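N-isopropylammelide isopropylaminohydrolase (Burkholderia multivorans ATCC 17616, PDB 6NBO) is a zinc-binding member of the amidohydrolase family, with a catalytic domain built on a TIM-type barrel. Local coordinates at residues Thr66-Thr71 against Ile123-Asp128; Ile154-Phe159 against Ala180-Leu185. All coordinates share one frame; numbering follows the deposited sequence.

Contact 1 of 2, residues Thr66-Thr71 against Ile123-Asp128; sequences THLDKT and IRTHVD. With ZN (zinc ion), chain B.
Thr-66 and Thr-125 form a parallel beta bridge between neighbouring strands. Thr-66 N donates to Arg-124 O, and Thr-66 O accepts from His-126 N (2.9 Å). Beyond this bridge side chains take over the bonding. Leu-68 N points almost straight at Thr-125 OG1 (2.9 Å, 178°). The same hydroxyl donates to His-126 O, which fixes its rotation. With chi1 -176° OG1 stands opposite the backbone N of Thr-125 and beside its carbonyl carbon, within reach of both Leu-68 N and His-126 O. Asp-128 N meets Asp-69 OD2 from above the carboxylate plane (2.9 Å).

His-67 belongs to the His-X-His motif that ends the first barrel strand of amidohydrolases. Its NE2 binds a zinc ion at 2.3 Å, with His-65, His-218 and Asp-304 completing the site. Its ring lies obliquely beside His-126, with CE1 3.5 Å from His-126 CB. A water sits at the ring edge, in plane, accepting from ND1 and donating to Asp-69 OD1 and Asp-128 OD1.

The Lys-70 chain bends at its last torsion to bring NZ to the syn lone pair of Asp-128 OD2 (2.8 Å). Arg-97 forms salt bridges with both Asp-69 and Asp-128, which probably offsets the closeness of these two carboxylates. Glu-93 is a second acidic partner of Lys-70.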
loop_
_atom_site.group_PDB
_atom_site.type_symbol
_atom_site.label_atom_id
_atom_site.label_comp_id
_atom_site.label_asym_id
_atom_site.label_seq_id
_atom_site.Cartn_x
_atom_site.Cartn_y
_atom_site.Cartn_z
ATOM N N THR A 66 -0.450 0.463 4.877
ATOM C CA THR A 66 -0.144 -0.093 6.186
ATOM C C THR A 66 0.133 1.070 7.135
ATOM O O THR A 66 -0.035 2.245 6.778
ATOM C CB THR A 66 1.012 -1.100 6.099
ATOM O OG1 THR A 66 1.100 -1.811 7.345
ATOM C CG2 THR A 66 2.356 -0.396 5.811
ATOM N N HIS A 67 0.554 0.729 8.367
ATOM C CA HIS A 67 0.790 1.695 9.440
ATOM C C HIS A 67 2.118 1.274 10.078
ATOM O O HIS A 67 2.131 0.638 11.132
ATOM C CB HIS A 67 -0.359 1.714 10.462
ATOM C CG HIS A 67 -1.663 2.217 9.916
ATOM N ND1 HIS A 67 -2.044 3.535 10.004
ATOM C CD2 HIS A 67 -2.671 1.576 9.272
ATOM C CE1 HIS A 67 -3.240 3.687 9.457
ATOM N NE2 HIS A 67 -3.634 2.516 8.989
ATOM N N LEU A 68 3.233 1.636 9.423
ATOM C CA LEU A 68 4.545 1.165 9.866
ATOM C C LEU A 68 4.905 1.718 11.235
ATOM O O LEU A 68 5.697 1.105 11.964
ATOM C CB LEU A 68 5.645 1.553 8.869
ATOM C CG LEU A 68 5.672 0.956 7.457
ATOM C CD1 LEU A 68 6.805 1.563 6.646
ATOM C CD2 LEU A 68 5.772 -0.556 7.492
ATOM N N ASP A 69 4.362 2.885 11.591
ATOM C CA ASP A 69 4.706 3.482 12.874
ATOM C C ASP A 69 4.112 2.701 14.041
ATOM O O ASP A 69 4.655 2.752 15.148
ATOM C CB ASP A 69 4.258 4.952 12.921
ATOM C CG ASP A 69 2.743 5.134 12.723
ATOM O OD1 ASP A 69 2.137 4.404 11.900
ATOM O OD2 ASP A 69 2.168 6.028 13.385
ATOM N N LYS A 70 3.010 1.978 13.820
ATOM C CA LYS A 70 2.262 1.347 14.908
ATOM C C LYS A 70 2.723 -0.070 15.220
ATOM O O LYS A 70 2.376 -0.596 16.287
ATOM C CB LYS A 70 0.767 1.254 14.571
ATOM C CG LYS A 70 -0.029 2.543 14.382
ATOM C CD LYS A 70 -1.456 2.146 13.966
ATOM C CE LYS A 70 -2.310 3.319 13.493
ATOM N NZ LYS A 70 -2.747 4.216 14.601
ATOM N N THR A 71 3.441 -0.707 14.297
ATOM C CA THR A 71 3.679 -2.145 14.358
ATOM C C THR A 71 4.551 -2.516 15.544
ATOM O O THR A 71 5.429 -1.755 15.963
ATOM C CB THR A 71 4.347 -2.644 13.070
ATOM O OG1 THR A 71 4.440 -4.073 13.109
ATOM C CG2 THR A 71 5.749 -2.055 12.908
ATOM N N ILE A 123 6.043 0.836 -0.660
ATOM C CA ILE A 123 5.124 0.834 0.479
ATOM C C ILE A 123 4.481 2.206 0.610
ATOM O O ILE A 123 5.186 3.219 0.637
ATOM C CB ILE A 123 5.841 0.484 1.796
ATOM C CG1 ILE A 123 6.593 -0.855 1.696
ATOM C CG2 ILE A 123 4.839 0.542 2.968
ATOM C CD1 ILE A 123 7.329 -1.249 3.012
ATOM N N ARG A 124 3.153 2.241 0.713
ATOM C CA ARG A 124 2.443 3.423 1.193
ATOM C C ARG A 124 2.052 3.195 2.645
ATOM O O ARG A 124 1.285 2.272 2.953
ATOM C CB ARG A 124 1.193 3.730 0.359
ATOM C CG ARG A 124 0.385 4.916 0.943
ATOM C CD ARG A 124 -0.803 5.324 0.050
ATOM N NE ARG A 124 -0.352 5.983 -1.169
ATOM C CZ ARG A 124 -1.155 6.582 -2.036
ATOM N NH1 ARG A 124 -2.464 6.631 -1.810
ATOM N NH2 ARG A 124 -0.640 7.139 -3.130
ATOM N N THR A 125 2.573 4.024 3.536
ATOM C CA THR A 125 2.257 3.897 4.947
ATOM C C THR A 125 1.605 5.173 5.441
ATOM O O THR A 125 1.990 6.283 5.060
ATOM C CB THR A 125 3.489 3.591 5.815
ATOM O OG1 THR A 125 3.067 3.386 7.174
ATOM C CG2 THR A 125 4.505 4.745 5.775
ATOM N N HIS A 126 0.592 4.998 6.262
ATOM C CA HIS A 126 0.073 6.086 7.061
ATOM C C HIS A 126 0.917 6.184 8.321
ATOM O O HIS A 126 1.498 5.195 8.772
ATOM C CB HIS A 126 -1.404 5.834 7.370
ATOM C CG HIS A 126 -2.240 5.719 6.124
ATOM N ND1 HIS A 126 -3.174 6.663 5.762
ATOM C CD2 HIS A 126 -2.244 4.791 5.136
ATOM C CE1 HIS A 126 -3.722 6.325 4.607
ATOM N NE2 HIS A 126 -3.177 5.189 4.205
ATOM N N VAL A 127 1.052 7.399 8.840
ATOM C CA VAL A 127 1.810 7.642 10.065
ATOM C C VAL A 127 0.984 8.583 10.922
ATOM O O VAL A 127 0.504 9.606 10.427
ATOM C CB VAL A 127 3.196 8.254 9.782
ATOM C CG1 VAL A 127 3.918 8.545 11.096
ATOM C CG2 VAL A 127 4.027 7.320 8.902
ATOM N N ASP A 128 0.813 8.248 12.196
ATOM C CA ASP A 128 -0.035 9.070 13.054
ATOM C C ASP A 128 0.610 10.432 13.259
ATOM O O ASP A 128 1.789 10.525 13.606
ATOM C CB ASP A 128 -0.258 8.387 14.399
ATOM C CG ASP A 128 -1.103 7.128 14.285
ATOM O OD1 ASP A 128 -1.627 6.834 13.196
ATOM O OD2 ASP A 128 -1.245 6.427 15.301
HETATM ZN ZN ZN B . -5.559 2.100 7.883
HETATM O O HOH W 1 -0.497 5.239 11.366
#

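Contact 2 of 2, residues Ile154-Phe159 against Ala180-Leu185; sequences IQIVAF and AGADLL
The Asp-183 carboxylate reaches across to the backbone of Ile-156. Its OD2 accepts from Ile-156 N at 2.8 Å, through the lone pair anti to the other oxygen. Arg-145 forms a salt bridge with the same OD2. The Gln-155 amide passes near Leu-184, but its OE1 takes a hydrogen bond from Arg-124 and its NE2 gives one to Cys-352 O. The Phe-159 ring stacks on His-218 outside the contact.

This is the beta-alpha-beta unit of the barrel: strand 153-159, helix 170-180 and the parallel strand 184-188. A Schellman motif at Gly-181 ends the helix, and the chain then turns back to the sheet. Asp-183 comes just before the second strand. With CG beside its own backbone N (chi1 -56°), the carboxylate reaches Ile-156 N while Asp-183 N donates to Ile-156 O. Both backbone polar atoms of Ile-156 are thus engaged by one residue. Ile-156 O accepts a second hydrogen bond, from Leu-184 N (3.0 Å). The regular ladder follows, with Ala-158 N donating to Leu-184 O (2.9 Å).

Val-157 and Leu-184 share one face of the sheet. Ala-158 and Leu-185 share the other, where they touch helix 170-180 at Ala-177 and Leu-174. Ala-158 CB also meets Ala-182 CB at 3.9 Å. On the Val-157 face, the two side chains cross at a slant, with Val-157 CG2 4.0 Å from Leu-184 CD1.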
loop_
_atom_site.group_PDB
_atom_site.type_symbol
_atom_site.label_atom_id
_atom_site.label_comp_id
_atom_site.label_asym_id
_atom_site.label_seq_id
_atom_site.Cartn_x
_atom_site.Cartn_y
_atom_site.Cartn_z
ATOM N N ILE A 154 9.030 4.495 -0.176
ATOM C CA ILE A 154 8.000 4.597 0.850
ATOM C C ILE A 154 7.282 5.927 0.673
ATOM O O ILE A 154 7.914 6.985 0.755
ATOM C CB ILE A 154 8.584 4.469 2.272
ATOM C CG1 ILE A 154 9.316 3.130 2.439
ATOM C CG2 ILE A 154 7.456 4.583 3.319
ATOM C CD1 ILE A 154 9.949 2.935 3.852
ATOM N N GLN A 155 5.973 5.866 0.403
ATOM C CA GLN A 155 5.096 7.028 0.464
ATOM C C GLN A 155 4.542 7.144 1.876
ATOM O O GLN A 155 4.135 6.145 2.471
ATOM C CB GLN A 155 3.939 6.906 -0.537
ATOM C CG GLN A 155 4.368 6.914 -2.005
ATOM C CD GLN A 155 3.200 6.653 -2.947
ATOM O OE1 GLN A 155 2.101 6.290 -2.520
ATOM N NE2 GLN A 155 3.438 6.834 -4.233
ATOM N N ILE A 156 4.519 8.361 2.415
ATOM C CA ILE A 156 4.054 8.593 3.786
ATOM C C ILE A 156 2.796 9.460 3.752
ATOM O O ILE A 156 2.816 10.563 3.191
ATOM C CB ILE A 156 5.144 9.262 4.640
ATOM C CG1 ILE A 156 6.320 8.290 4.867
ATOM C CG2 ILE A 156 4.547 9.733 5.966
ATOM C CD1 ILE A 156 7.575 8.966 5.435
ATOM N N VAL A 157 1.720 8.973 4.375
ATOM C CA VAL A 157 0.477 9.718 4.544
ATOM C C VAL A 157 0.429 10.247 5.974
ATOM O O VAL A 157 0.448 9.461 6.929
ATOM C CB VAL A 157 -0.754 8.838 4.271
ATOM C CG1 VAL A 157 -2.020 9.706 4.278
ATOM C CG2 VAL A 157 -0.616 8.089 2.954
ATOM N N ALA A 158 0.330 11.567 6.133
ATOM C CA ALA A 158 0.219 12.178 7.462
ATOM C C ALA A 158 -1.207 11.990 7.969
ATOM O O ALA A 158 -2.132 12.641 7.472
ATOM C CB ALA A 158 0.588 13.659 7.393
ATOM N N PHE A 159 -1.390 11.120 8.969
ATOM C CA PHE A 159 -2.713 10.609 9.347
ATOM C C PHE A 159 -3.147 11.125 10.720
ATOM O O PHE A 159 -2.619 10.668 11.747
ATOM C CB PHE A 159 -2.684 9.076 9.334
ATOM C CG PHE A 159 -3.989 8.417 9.719
ATOM C CD1 PHE A 159 -5.183 8.786 9.105
ATOM C CD2 PHE A 159 -4.012 7.401 10.669
ATOM C CE1 PHE A 159 -6.385 8.176 9.450
ATOM C CE2 PHE A 159 -5.207 6.783 11.022
ATOM C CZ PHE A 159 -6.401 7.181 10.410
ATOM N N ALA A 180 7.573 18.702 6.330
ATOM C CA ALA A 180 8.707 17.936 6.830
ATOM C C ALA A 180 8.999 16.693 6.005
ATOM O O ALA A 180 10.025 16.051 6.238
ATOM C CB ALA A 180 8.468 17.519 8.285
ATOM N N GLY A 181 8.128 16.318 5.075
ATOM C CA GLY A 181 8.450 15.178 4.248
ATOM C C GLY A 181 7.329 14.186 4.025
ATOM O O GLY A 181 7.472 13.286 3.193
ATOM N N ALA A 182 6.217 14.314 4.750
ATOM C CA ALA A 182 5.065 13.486 4.425
ATOM C C ALA A 182 4.626 13.800 3.000
ATOM O O ALA A 182 4.624 14.960 2.576
ATOM C CB ALA A 182 3.915 13.720 5.412
ATOM N N ASP A 183 4.291 12.754 2.243
ATOM C CA ASP A 183 3.951 12.936 0.834
ATOM C C ASP A 183 2.491 13.314 0.637
ATOM O O ASP A 183 2.167 14.106 -0.260
ATOM C CB ASP A 183 4.255 11.659 0.069
ATOM C CG ASP A 183 5.676 11.251 0.247
ATOM O OD1 ASP A 183 6.535 12.005 -0.220
ATOM O OD2 ASP A 183 5.928 10.254 0.941
ATOM N N LEU A 184 1.611 12.746 1.448
ATOM C CA LEU A 184 0.173 12.823 1.231
ATOM C C LEU A 184 -0.503 13.218 2.529
ATOM O O LEU A 184 0.013 12.952 3.618
ATOM C CB LEU A 184 -0.398 11.470 0.758
ATOM C CG LEU A 184 0.119 10.984 -0.596
ATOM C CD1 LEU A 184 -0.159 9.507 -0.763
ATOM C CD2 LEU A 184 -0.542 11.770 -1.708
ATOM N N LEU A 185 -1.670 13.843 2.411
ATOM C CA LEU A 185 -2.457 14.179 3.586
ATOM C C LEU A 185 -3.480 13.081 3.837
ATOM O O LEU A 185 -4.158 12.634 2.909
ATOM C CB LEU A 185 -3.152 15.530 3.402
ATOM C CG LEU A 185 -3.841 16.073 4.654
ATOM C CD1 LEU A 185 -2.828 16.196 5.797
ATOM C CD2 LEU A 185 -4.493 17.423 4.351
#

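From the N terminus, strand 56-66 leads to Thr-66, where contact 1 begins. Contact 1 closes the excursion through helices 89-97 and 104-117, when strand 120-128 returns beside it. The chain next passes through helix 136-147 and enters strand 153-159. Contact 2 closes the shorter excursion through helix 170-180. The two contacts are in series and neither encloses nor crosses the other. Strands 120-128 and 153-159 are neighbours, so the contacts meet directly: Ile-123 O lies 2.8 Å from Gln-155 N, a probable hydrogen bond. Helix 136-147 packs on both, against Val-127 and Ile-156. With the bonds between 120-128 and 153-159, they set four successive parallel strands of the barrel side by side.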